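Local atomic coordinates of deoxyribodipyrimidine photo-lyase (Oryza sativa Japonica Group, PDB entry 3UMV), a protein that uses light to split cyclobutane pyrimidine dimers in UV-damaged DNA back into two pyrimidines, with one FAD bound per subunit. Residues K372-L377 with L404-G409; Y363-L368 with A413-I418; A380-M385 with M397-K402. All coordinates share one frame; numbering follows the deposited sequence. Where two conformers were deposited one is given.

All three contacts lie in the helical part of the enzyme. Contact 3 is the core member: four buried residues join helices 376-388 and 393-405, beside the flavin. Contact 1 joins the same pair where one helix starts and the other has just ended, farther out and partly buried. Contact 2, also partly buried, brings in the flanking helices 365-369 and 410-424. Chemistry changes with place: an indole hydrogen bond and a methionine in contact 3, packing of a histidine, a threonine and an aspartate on an indole in contact 1, an arginine on two hydroxyls in contact 2. Hydrogen bonds tie them: Tyr398 to Asp375 (contacts 3 and 1), Tyr363 to His374 (2 and 1).

Contact 1: residues K372-L377 with L404-G409; sequences KTHDPL and LEWTSG. With EDO (1,2-ethanediol), chain F.
Trp406, a predicted station of the tryptophan electron-transfer chain, is held here by three consecutive residues, Thr373, His374 and Asp375, that lead into helix 376-388. The indole sits just past the end of helix 393-405 and meets them with its six-membered ring. His374 makes an offset edge-to-face pair with it: the imidazole edge is turned toward the indole face, the planes stand at 64°, and the centroids are 5.0 Å apart. Its CE1 does the touching, 3.4 Å from Trp406 CZ2. With CG of His374 set between its own backbone N and carbonyl carbon (chi1 68°), the ring swings over to the indole, and Tyr363 OH fixes its rotation by a hydrogen bond with ND1.

The far corner of the indole rests on Asp375, whose CB lies 3.5 Å from Trp406 CH2. This aspartate is also the N-cap of helix 376-388: OD2 accepts from Trp378 N and, weakly, from Leu377 N, while OD1 is bonded to Tyr398 OH. The Thr373 side chain crosses that of Trp406 at about a right angle, its methyl CG2 3.9 Å from Trp406 CZ3. Its OG1 accepts from Asp375 N at 3.1 Å, an ST turn that holds this short loop together as both residues meet the ring. Trp378, another predicted member of the electron-transfer chain, also meets Trp406 edge-to-face. On the neighbouring residue, Glu405 OE1 accepts from O1 of a 1,2-ethanediol at 2.8 Å and is bonded to Tyr460 OH as well.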
loop_
_atom_site.group_PDB
_atom_site.type_symbol
_atom_site.label_atom_id
_atom_site.label_comp_id
_atom_site.label_asym_id
_atom_site.label_seq_id
_atom_site.Cartn_x
_atom_site.Cartn_y
_atom_site.Cartn_z
ATOM N N LYS A 372 -20.123 8.322 16.833
ATOM C CA LYS A 372 -21.099 8.614 17.879
ATOM C C LYS A 372 -20.693 8.127 19.275
ATOM O O LYS A 372 -21.525 7.614 20.022
ATOM C CB LYS A 372 -22.468 8.033 17.503
ATOM C CG LYS A 372 -22.992 8.460 16.128
ATOM C CD LYS A 372 -23.291 9.946 16.053
ATOM C CE LYS A 372 -23.955 10.297 14.719
ATOM N NZ LYS A 372 -24.235 11.756 14.572
ATOM N N THR A 373 -19.426 8.305 19.637
ATOM C CA THR A 373 -18.980 7.925 20.966
ATOM C C THR A 373 -18.938 9.111 21.937
ATOM O O THR A 373 -19.072 10.272 21.531
ATOM C CB THR A 373 -17.594 7.282 20.929
ATOM O OG1 THR A 373 -16.584 8.295 20.780
ATOM C CG2 THR A 373 -17.501 6.265 19.787
ATOM N N HIS A 374 -18.726 8.792 23.209
ATOM C CA HIS A 374 -18.554 9.786 24.263
ATOM C C HIS A 374 -17.223 10.533 24.142
ATOM O O HIS A 374 -17.005 11.525 24.831
ATOM C CB HIS A 374 -18.584 9.100 25.627
ATOM C CG HIS A 374 -17.395 8.225 25.876
ATOM N ND1 HIS A 374 -17.278 6.964 25.334
ATOM C CD2 HIS A 374 -16.255 8.442 26.576
ATOM C CE1 HIS A 374 -16.128 6.430 25.708
ATOM N NE2 HIS A 374 -15.491 7.304 26.466
ATOM N N ASP A 375 -16.335 10.043 23.285
ATOM C CA ASP A 375 -14.958 10.559 23.194
ATOM C C ASP A 375 -14.783 11.489 21.991
ATOM O O ASP A 375 -14.739 11.027 20.853
ATOM C CB ASP A 375 -14.001 9.363 23.103
ATOM C CG ASP A 375 -12.523 9.770 23.026
ATOM O OD1 ASP A 375 -11.650 8.905 23.285
ATOM O OD2 ASP A 375 -12.223 10.940 22.731
ATOM N N PRO A 376 -14.689 12.813 22.225
ATOM C CA PRO A 376 -14.640 13.727 21.084
ATOM C C PRO A 376 -13.331 13.639 20.306
ATOM O O PRO A 376 -13.327 13.949 19.125
ATOM C CB PRO A 376 -14.785 15.108 21.729
ATOM C CG PRO A 376 -14.281 14.922 23.106
ATOM C CD PRO A 376 -14.684 13.536 23.510
ATOM N N LEU A 377 -12.254 13.236 20.970
ATOM C CA LEU A 377 -10.977 13.022 20.304
ATOM C C LEU A 377 -11.086 11.825 19.340
ATOM O O LEU A 377 -10.658 11.907 18.194
ATOM C CB LEU A 377 -9.862 12.816 21.320
ATOM C CG LEU A 377 -8.489 12.519 20.702
ATOM C CD1 LEU A 377 -8.073 13.615 19.704
ATOM C CD2 LEU A 377 -7.448 12.352 21.791
ATOM N N LEU A 404 -10.638 -1.543 20.358
ATOM C CA LEU A 404 -10.402 -2.662 21.280
ATOM C C LEU A 404 -11.088 -2.426 22.629
ATOM O O LEU A 404 -11.722 -3.330 23.211
ATOM C CB LEU A 404 -8.902 -2.860 21.501
ATOM C CG LEU A 404 -8.522 -3.863 22.592
ATOM C CD1 LEU A 404 -9.050 -5.257 22.244
ATOM C CD2 LEU A 404 -7.007 -3.888 22.784
ATOM N N GLU A 405 -10.981 -1.200 23.125
ATOM C CA GLU A 405 -11.521 -0.881 24.443
ATOM C C GLU A 405 -13.049 -0.856 24.494
ATOM O O GLU A 405 -13.633 -1.040 25.548
ATOM C CB GLU A 405 -10.986 0.475 24.883
ATOM C CG GLU A 405 -11.118 0.744 26.365
ATOM C CD GLU A 405 -10.414 2.019 26.776
ATOM O OE1 GLU A 405 -10.342 2.282 27.987
ATOM O OE2 GLU A 405 -9.911 2.746 25.897
ATOM N N TRP A 406 -13.689 -0.615 23.357
ATOM C CA TRP A 406 -15.130 -0.418 23.327
ATOM C C TRP A 406 -15.856 -1.485 22.512
ATOM O O TRP A 406 -16.953 -1.248 22.022
ATOM C CB TRP A 406 -15.472 0.958 22.737
ATOM C CG TRP A 406 -14.857 2.099 23.474
ATOM C CD1 TRP A 406 -14.502 2.138 24.795
ATOM C CD2 TRP A 406 -14.497 3.364 22.921
ATOM N NE1 TRP A 406 -13.954 3.371 25.097
ATOM C CE2 TRP A 406 -13.940 4.134 23.958
ATOM C CE3 TRP A 406 -14.589 3.921 21.641
ATOM C CZ2 TRP A 406 -13.475 5.436 23.752
ATOM C CZ3 TRP A 406 -14.141 5.224 21.444
ATOM C CH2 TRP A 406 -13.585 5.955 22.490
ATOM N N THR A 407 -15.247 -2.649 22.336
ATOM C CA THR A 407 -15.972 -3.733 21.689
ATOM C C THR A 407 -15.882 -5.008 22.508
ATOM O O THR A 407 -15.082 -5.104 23.441
ATOM C CB THR A 407 -15.527 -3.968 20.228
ATOM O OG1 THR A 407 -14.127 -4.264 20.190
ATOM C CG2 THR A 407 -15.806 -2.732 19.380
ATOM N N SER A 408 -16.722 -5.978 22.171
ATOM C CA SER A 408 -16.881 -7.173 22.998
ATOM C C SER A 408 -15.622 -8.043 23.121
ATOM O O SER A 408 -15.426 -8.714 24.138
ATOM C CB SER A 408 -18.076 -8.012 22.517
ATOM O OG SER A 408 -17.874 -8.460 21.186
ATOM N N GLY A 409 -14.769 -8.034 22.099
ATOM C CA GLY A 409 -13.521 -8.772 22.150
ATOM C C GLY A 409 -12.594 -8.343 21.033
ATOM O O GLY A 409 -13.015 -7.634 20.113
HETATM C C1 EDO F . -10.057 -0.080 30.522
HETATM O O1 EDO F . -11.077 0.153 29.628
HETATM C C2 EDO F . -8.896 -0.652 30.093
HETATM O O2 EDO F . -7.854 -0.818 30.971
#

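Contact 2: residues Y363-L368 with A413-I418; sequences YTREQL and ALSTAI
Arg365 reaches across to helix 410-424 and takes hold of Thr416 and Ser415 with one side of its guanidinium group. NE and NH2 both donate to Thr416 OG1, each over 3.2 Å, a side-on grip in which two nitrogens share a single oxygen. That oxygen sits a little off the guanidinium plane, tilted by 16°. NH2 gives its other hydrogen to Ser415 OG at 3.0 Å, this time close to the plane, and none of the three bonds is straight. The arginine chain runs extended through its first two torsions and then bends at CG-CD (chi3 -64°), which turns NE and NH2 to face the helix.

Thr416 is set up to receive them: OG1 lies beside its own backbone N, anti to the carbonyl carbon (chi1 -68°), where it also bonds Glu412 O one turn back in its helix. The same rotamer sends CG2 the other way, to Leu368 CD1 at 4.0 Å, the apolar half of the contact. Replacing Arg365 with a leucine would probably leave the hydroxyls of Thr416 and Ser415 without their shared donor and untie the start of helix 365-369 from helix 410-424.

Behind the arginine, Thr364 and Gln367 close a capping box: Thr364 OG1 accepts from Gln367 N at 3.2 Å, and Gln367 OE1 accepts from Thr364 N at 3.0 Å. The short helix therefore begins in a fixed place, and its first turn packs on helix 410-424 within the helical, FAD-binding part of the photolyase fold.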
loop_
_atom_site.group_PDB
_atom_site.type_symbol
_atom_site.label_atom_id
_atom_site.label_comp_id
_atom_site.label_asym_id
_atom_site.label_seq_id
_atom_site.Cartn_x
_atom_site.Cartn_y
_atom_site.Cartn_z
ATOM N N TYR A 363 -19.628 -0.047 21.850
ATOM C CA TYR A 363 -20.242 0.584 20.683
ATOM C C TYR A 363 -20.388 -0.411 19.557
ATOM O O TYR A 363 -19.546 -1.287 19.390
ATOM C CB TYR A 363 -19.414 1.783 20.189
ATOM C CG TYR A 363 -19.430 2.925 21.165
ATOM C CD1 TYR A 363 -18.288 3.279 21.875
ATOM C CD2 TYR A 363 -20.604 3.618 21.416
ATOM C CE1 TYR A 363 -18.319 4.309 22.796
ATOM C CE2 TYR A 363 -20.643 4.643 22.328
ATOM C CZ TYR A 363 -19.509 4.989 23.015
ATOM O OH TYR A 363 -19.566 6.016 23.929
ATOM N N THR A 364 -21.450 -0.272 18.772
ATOM C CA THR A 364 -21.620 -1.112 17.601
ATOM C C THR A 364 -20.756 -0.569 16.479
ATOM O O THR A 364 -20.239 0.555 16.555
ATOM C CB THR A 364 -23.081 -1.127 17.107
ATOM O OG1 THR A 364 -23.462 0.182 16.667
ATOM C CG2 THR A 364 -24.017 -1.567 18.215
ATOM N N ARG A 365 -20.624 -1.359 15.425
ATOM C CA ARG A 365 -19.889 -0.922 14.247
ATOM C C ARG A 365 -20.511 0.343 13.652
ATOM O O ARG A 365 -19.793 1.282 13.299
ATOM C CB ARG A 365 -19.805 -2.053 13.217
ATOM C CG ARG A 365 -19.168 -1.652 11.895
ATOM C CD ARG A 365 -18.973 -2.867 10.988
ATOM N NE ARG A 365 -18.030 -3.814 11.583
ATOM C CZ ARG A 365 -17.437 -4.813 10.930
ATOM N NH1 ARG A 365 -17.683 -5.021 9.644
ATOM N NH2 ARG A 365 -16.600 -5.611 11.571
ATOM N N GLU A 366 -21.842 0.383 13.573
ATOM C CA GLU A 366 -22.528 1.552 13.024
ATOM C C GLU A 366 -22.230 2.822 13.821
ATOM O O GLU A 366 -21.968 3.873 13.238
ATOM C CB GLU A 366 -24.046 1.319 12.914
ATOM C CG GLU A 366 -24.842 2.526 12.390
ATOM C CD GLU A 366 -25.470 3.377 13.506
ATOM O OE1 GLU A 366 -26.093 2.805 14.436
ATOM O OE2 GLU A 366 -25.346 4.625 13.450
ATOM N N GLN A 367 -22.257 2.712 15.148
ATOM C CA GLN A 367 -21.984 3.845 16.036
ATOM C C GLN A 367 -20.544 4.353 15.907
ATOM O O GLN A 367 -20.310 5.564 15.916
ATOM C CB GLN A 367 -22.271 3.477 17.490
ATOM C CG GLN A 367 -23.765 3.380 17.805
ATOM C CD GLN A 367 -24.056 2.674 19.115
ATOM O OE1 GLN A 367 -23.214 1.962 19.649
ATOM N NE2 GLN A 367 -25.276 2.859 19.636
ATOM N N LEU A 368 -19.598 3.427 15.806
ATOM C CA LEU A 368 -18.203 3.792 15.566
ATOM C C LEU A 368 -18.056 4.458 14.208
ATOM O O LEU A 368 -17.442 5.521 14.079
ATOM C CB LEU A 368 -17.311 2.554 15.657
ATOM C CG LEU A 368 -17.217 1.912 17.048
ATOM C CD1 LEU A 368 -16.585 0.522 17.001
ATOM C CD2 LEU A 368 -16.473 2.817 18.029
ATOM N N ALA A 413 -13.031 -6.288 17.443
ATOM C CA ALA A 413 -12.330 -5.008 17.325
ATOM C C ALA A 413 -11.477 -4.966 16.052
ATOM O O ALA A 413 -11.528 -4.000 15.283
ATOM C CB ALA A 413 -11.450 -4.765 18.551
ATOM N N LEU A 414 -10.703 -6.027 15.844
ATOM C CA LEU A 414 -9.813 -6.126 14.689
ATOM C C LEU A 414 -10.613 -6.054 13.394
ATOM O O LEU A 414 -10.245 -5.330 12.457
ATOM C CB LEU A 414 -9.022 -7.432 14.755
ATOM C CG LEU A 414 -7.875 -7.682 13.788
ATOM C CD1 LEU A 414 -6.813 -6.583 13.920
ATOM C CD2 LEU A 414 -7.277 -9.050 14.108
ATOM N N SER A 415 -11.719 -6.792 13.343
ATOM C CA SER A 415 -12.567 -6.819 12.151
ATOM C C SER A 415 -13.144 -5.439 11.855
ATOM O O SER A 415 -13.231 -5.012 10.704
ATOM C CB SER A 415 -13.703 -7.831 12.343
ATOM O OG SER A 415 -14.563 -7.835 11.225
ATOM N N THR A 416 -13.551 -4.741 12.903
ATOM C CA THR A 416 -14.149 -3.419 12.725
ATOM C C THR A 416 -13.111 -2.385 12.277
ATOM O O THR A 416 -13.364 -1.595 11.361
ATOM C CB THR A 416 -14.912 -2.976 13.994
ATOM O OG1 THR A 416 -16.062 -3.815 14.156
ATOM C CG2 THR A 416 -15.386 -1.556 13.859
ATOM N N ALA A 417 -11.941 -2.408 12.901
ATOM C CA ALA A 417 -10.860 -1.489 12.519
ATOM C C ALA A 417 -10.488 -1.672 11.047
ATOM O O ALA A 417 -10.317 -0.698 10.309
ATOM C CB ALA A 417 -9.624 -1.693 13.428
ATOM N N ILE A 418 -10.340 -2.931 10.631
ATOM C CA ILE A 418 -9.913 -3.251 9.279
ATOM C C ILE A 418 -10.993 -2.831 8.301
ATOM O O ILE A 418 -10.714 -2.222 7.284
ATOM C CB ILE A 418 -9.580 -4.778 9.136
ATOM C CG1 ILE A 418 -8.271 -5.098 9.861
ATOM C CG2 ILE A 418 -9.505 -5.210 7.680
ATOM C CD1 ILE A 418 -7.981 -6.599 9.945
#

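Contact 3: residues A380-M385 with M397-K402; sequences ASQLEM and MYWAKK. With URE (urea), chain J; FAD (flavin-adenine dinucleotide), chain I.
Met385 crosses Trp399 at about a right angle and lays its terminal methyl against the benzene part of the indole, CE 3.6 Å from Trp399 CZ2. The chain runs extended to SD, which lies 4.8 Å from the centroid of the six-membered ring, an oblique Met-aromatic contact, and the bend at its last torsion turns CE onto the ring. The polar side of the indole is taken by Gln382. Trp399 NE1 donates to Gln382 OE1 over 2.8 Å, arriving in the carbonyl plane at a C=O...N angle of 160°. Amide and indole are nearly coplanar, 20° apart, and Gln382 NE2 is bonded to Glu369 O, which probably keeps the amide from flipping. Ser381 closes the neighbouring edge, OG 3.5 Å from Trp399 CD1, while its own polar partner is Trp378 O.

On the cofactor side, the flavin methyl C7M lies near the indole plane, 4.3 Å from Trp399 CE3, and one residue on, Ala400 CB packs on that methyl at 3.7 Å. The ring of Trp378 meets the indole with its plane nearly parallel, and its NE1 is bonded to Trp399 O. Segments 380-385 and 397-402 cross at -114°, their axes 10.0 Å apart at closest approach. Going outward from the flavin, Trp399, Trp378 and then Trp406, all predicted radical sites, are consistent with the tryptophan chain of photolyases, along which electrons are thought to pass to FAD.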
loop_
_atom_site.group_PDB
_atom_site.type_symbol
_atom_site.label_atom_id
_atom_site.label_comp_id
_atom_site.label_asym_id
_atom_site.label_seq_id
_atom_site.Cartn_x
_atom_site.Cartn_y
_atom_site.Cartn_z
ATOM N N ALA A 380 -13.242 12.720 16.371
ATOM C CA ALA A 380 -12.492 13.556 15.434
ATOM C C ALA A 380 -11.610 12.708 14.521
ATOM O O ALA A 380 -11.543 12.949 13.326
ATOM C CB ALA A 380 -11.640 14.624 16.200
ATOM N N SER A 381 -10.944 11.711 15.092
ATOM C CA SER A 381 -10.071 10.853 14.301
ATOM C C SER A 381 -10.884 10.061 13.281
ATOM O O SER A 381 -10.494 9.945 12.123
ATOM C CB SER A 381 -9.226 9.935 15.191
ATOM O OG SER A 381 -9.992 8.935 15.837
ATOM N N GLN A 382 -12.045 9.562 13.700
ATOM C CA GLN A 382 -12.923 8.862 12.770
ATOM C C GLN A 382 -13.419 9.764 11.640
ATOM O O GLN A 382 -13.436 9.354 10.481
ATOM C CB GLN A 382 -14.091 8.210 13.528
ATOM C CG GLN A 382 -15.144 7.593 12.636
ATOM C CD GLN A 382 -14.673 6.341 11.916
ATOM O OE1 GLN A 382 -13.711 5.690 12.328
ATOM N NE2 GLN A 382 -15.356 5.995 10.835
ATOM N N LEU A 383 -13.794 11.004 11.968
ATOM C CA LEU A 383 -14.278 11.932 10.952
ATOM C C LEU A 383 -13.180 12.382 10.000
ATOM O O LEU A 383 -13.450 12.657 8.826
ATOM C CB LEU A 383 -14.929 13.154 11.602
ATOM C CG LEU A 383 -16.238 12.828 12.327
ATOM C CD1 LEU A 383 -16.663 13.972 13.232
ATOM C CD2 LEU A 383 -17.352 12.469 11.339
ATOM N N GLU A 384 -11.947 12.467 10.497
ATOM C CA GLU A 384 -10.835 12.845 9.638
ATOM C C GLU A 384 -10.708 11.778 8.559
ATOM O O GLU A 384 -10.633 12.094 7.380
ATOM C CB GLU A 384 -9.528 13.015 10.414
ATOM C CG GLU A 384 -8.384 13.579 9.545
ATOM C CD GLU A 384 -7.063 13.726 10.286
ATOM O OE1 GLU A 384 -6.297 14.642 9.926
ATOM O OE2 GLU A 384 -6.773 12.937 11.210
ATOM N N MET A 385 -10.726 10.513 8.965
ATOM C CA MET A 385 -10.683 9.413 8.007
ATOM C C MET A 385 -11.883 9.448 7.041
ATOM O O MET A 385 -11.724 9.343 5.825
ATOM C CB MET A 385 -10.612 8.074 8.748
ATOM C CG MET A 385 -10.488 6.878 7.830
ATOM S SD MET A 385 -10.423 5.302 8.715
ATOM C CE MET A 385 -11.918 5.408 9.704
ATOM N N MET A 397 -3.213 5.022 15.743
ATOM C CA MET A 397 -2.910 4.165 16.894
ATOM C C MET A 397 -3.974 4.320 17.991
ATOM O O MET A 397 -4.512 3.329 18.487
ATOM C CB MET A 397 -1.521 4.486 17.458
ATOM C CG MET A 397 -0.406 4.237 16.474
ATOM S SD MET A 397 1.232 4.590 17.177
ATOM C CE MET A 397 1.309 6.345 16.935
ATOM N N TYR A 398 -4.271 5.566 18.362
ATOM C CA TYR A 398 -5.296 5.870 19.354
ATOM C C TYR A 398 -6.654 5.310 18.919
ATOM O O TYR A 398 -7.324 4.611 19.671
ATOM C CB TYR A 398 -5.393 7.385 19.535
ATOM C CG TYR A 398 -6.406 7.829 20.563
ATOM C CD1 TYR A 398 -7.706 8.167 20.200
ATOM C CD2 TYR A 398 -6.058 7.901 21.906
ATOM C CE1 TYR A 398 -8.634 8.587 21.166
ATOM C CE2 TYR A 398 -6.967 8.307 22.862
ATOM C CZ TYR A 398 -8.247 8.637 22.496
ATOM O OH TYR A 398 -9.130 9.034 23.475
ATOM N N TRP A 399 -7.012 5.601 17.675
ATOM C CA TRP A 399 -8.291 5.210 17.081
ATOM C C TRP A 399 -8.521 3.710 17.168
ATOM O O TRP A 399 -9.573 3.249 17.630
ATOM C CB TRP A 399 -8.302 5.681 15.630
ATOM C CG TRP A 399 -9.426 5.204 14.794
ATOM C CD1 TRP A 399 -10.675 5.750 14.700
ATOM C CD2 TRP A 399 -9.387 4.126 13.857
ATOM N NE1 TRP A 399 -11.427 5.050 13.784
ATOM C CE2 TRP A 399 -10.660 4.046 13.257
ATOM C CE3 TRP A 399 -8.402 3.212 13.474
ATOM C CZ2 TRP A 399 -10.973 3.083 12.301
ATOM C CZ3 TRP A 399 -8.717 2.261 12.530
ATOM C CH2 TRP A 399 -9.982 2.206 11.946
ATOM N N ALA A 400 -7.541 2.925 16.762
ATOM C CA ALA A 400 -7.728 1.485 16.761
ATOM C C ALA A 400 -7.735 0.896 18.175
ATOM O O ALA A 400 -8.442 -0.072 18.450
ATOM C CB ALA A 400 -6.665 0.796 15.882
ATOM N N LYS A 401 -6.930 1.466 19.063
ATOM C CA LYS A 401 -6.910 1.007 20.443
ATOM C C LYS A 401 -8.223 1.255 21.184
ATOM O O LYS A 401 -8.636 0.438 22.024
ATOM C CB LYS A 401 -5.736 1.616 21.193
ATOM C CG LYS A 401 -4.414 1.026 20.742
ATOM C CD LYS A 401 -3.266 1.472 21.617
ATOM C CE LYS A 401 -1.947 0.854 21.102
ATOM N NZ LYS A 401 -1.874 -0.602 21.381
ATOM N N LYS A 402 -8.884 2.374 20.896
ATOM C CA LYS A 402 -10.210 2.600 21.484
ATOM C C LYS A 402 -11.233 1.580 20.982
ATOM O O LYS A 402 -12.149 1.190 21.706
ATOM C CB LYS A 402 -10.709 4.014 21.212
ATOM C CG LYS A 402 -9.911 5.103 21.904
ATOM C CD LYS A 402 -9.984 4.954 23.415
ATOM C CE LYS A 402 -8.595 4.871 24.005
ATOM N NZ LYS A 402 -8.580 5.054 25.495
HETATM C C URE J . -3.021 13.947 7.852
HETATM O O URE J . -4.090 13.498 8.266
HETATM N N1 URE J . -2.438 14.956 8.461
HETATM N N2 URE J . -2.544 13.526 6.707
HETATM P PA FAD I . 4.749 9.569 6.994
HETATM O O1A FAD I . 4.933 9.769 8.468
HETATM O O2A FAD I . 5.219 10.717 6.144
HETATM O O5B FAD I . 5.481 8.207 6.582
HETATM C C5B FAD I . 6.078 8.031 5.316
HETATM C C4B FAD I . 5.866 6.591 4.836
HETATM O O4B FAD I . 6.401 5.643 5.746
HETATM C C3B FAD I . 4.395 6.239 4.739
HETATM O O3B FAD I . 3.836 6.677 3.524
HETATM C C2B FAD I . 4.448 4.741 4.812
HETATM O O2B FAD I . 4.891 4.223 3.572
HETATM C C1B FAD I . 5.555 4.516 5.810
HETATM N N9A FAD I . 5.014 4.354 7.170
HETATM C C8A FAD I . 4.844 5.319 8.127
HETATM N N7A FAD I . 4.328 4.721 9.226
HETATM C C5A FAD I . 4.154 3.394 8.972
HETATM C C6A FAD I . 3.673 2.308 9.714
HETATM N N6A FAD I . 3.342 2.421 11.000
HETATM N N1A FAD I . 3.635 1.054 9.147
HETATM C C2A FAD I . 4.078 0.869 7.857
HETATM N N3A FAD I . 4.547 1.938 7.126
HETATM C C4A FAD I . 4.594 3.169 7.682
HETATM N N1 FAD I . -0.484 2.759 6.362
HETATM C C2 FAD I . -0.877 2.598 5.065
HETATM O O2 FAD I . -0.051 2.839 4.185
HETATM N N3 FAD I . -2.153 2.153 4.767
HETATM C C4 FAD I . -3.058 1.882 5.778
HETATM O O4 FAD I . -4.198 1.491 5.507
HETATM C C4X FAD I . -2.644 2.039 7.095
HETATM N N5 FAD I . -3.499 1.799 8.146
HETATM C C5X FAD I . -3.064 1.941 9.449
HETATM C C6 FAD I . -3.933 1.662 10.512
HETATM C C7 FAD I . -3.498 1.810 11.832
HETATM C C7M FAD I . -4.448 1.490 12.957
HETATM C C8 FAD I . -2.193 2.247 12.078
HETATM C C8M FAD I . -1.669 2.428 13.471
HETATM C C9 FAD I . -1.348 2.531 11.018
HETATM C C9A FAD I . -1.778 2.376 9.713
HETATM N N10 FAD I . -0.929 2.665 8.664
HETATM C C10 FAD I . -1.369 2.484 7.375
HETATM C "C1'" FAD I . 0.495 3.151 8.892
HETATM C "C2'" FAD I . 0.636 4.705 8.963
HETATM O "O2'" FAD I . -0.307 5.344 9.831
HETATM C "C3'" FAD I . 0.557 5.404 7.593
HETATM O "O3'" FAD I . 1.437 4.773 6.701
HETATM C "C4'" FAD I . 0.915 6.891 7.650
HETATM O "O4'" FAD I . 0.040 7.559 8.539
HETATM C "C5'" FAD I . 0.817 7.458 6.235
HETATM O "O5'" FAD I . 0.861 8.862 6.155
HETATM P P FAD I . 2.159 9.570 5.530
HETATM O O1P FAD I . 2.507 8.964 4.185
HETATM O O2P FAD I . 1.926 11.057 5.457
HETATM O O3P FAD I . 3.187 9.201 6.717
#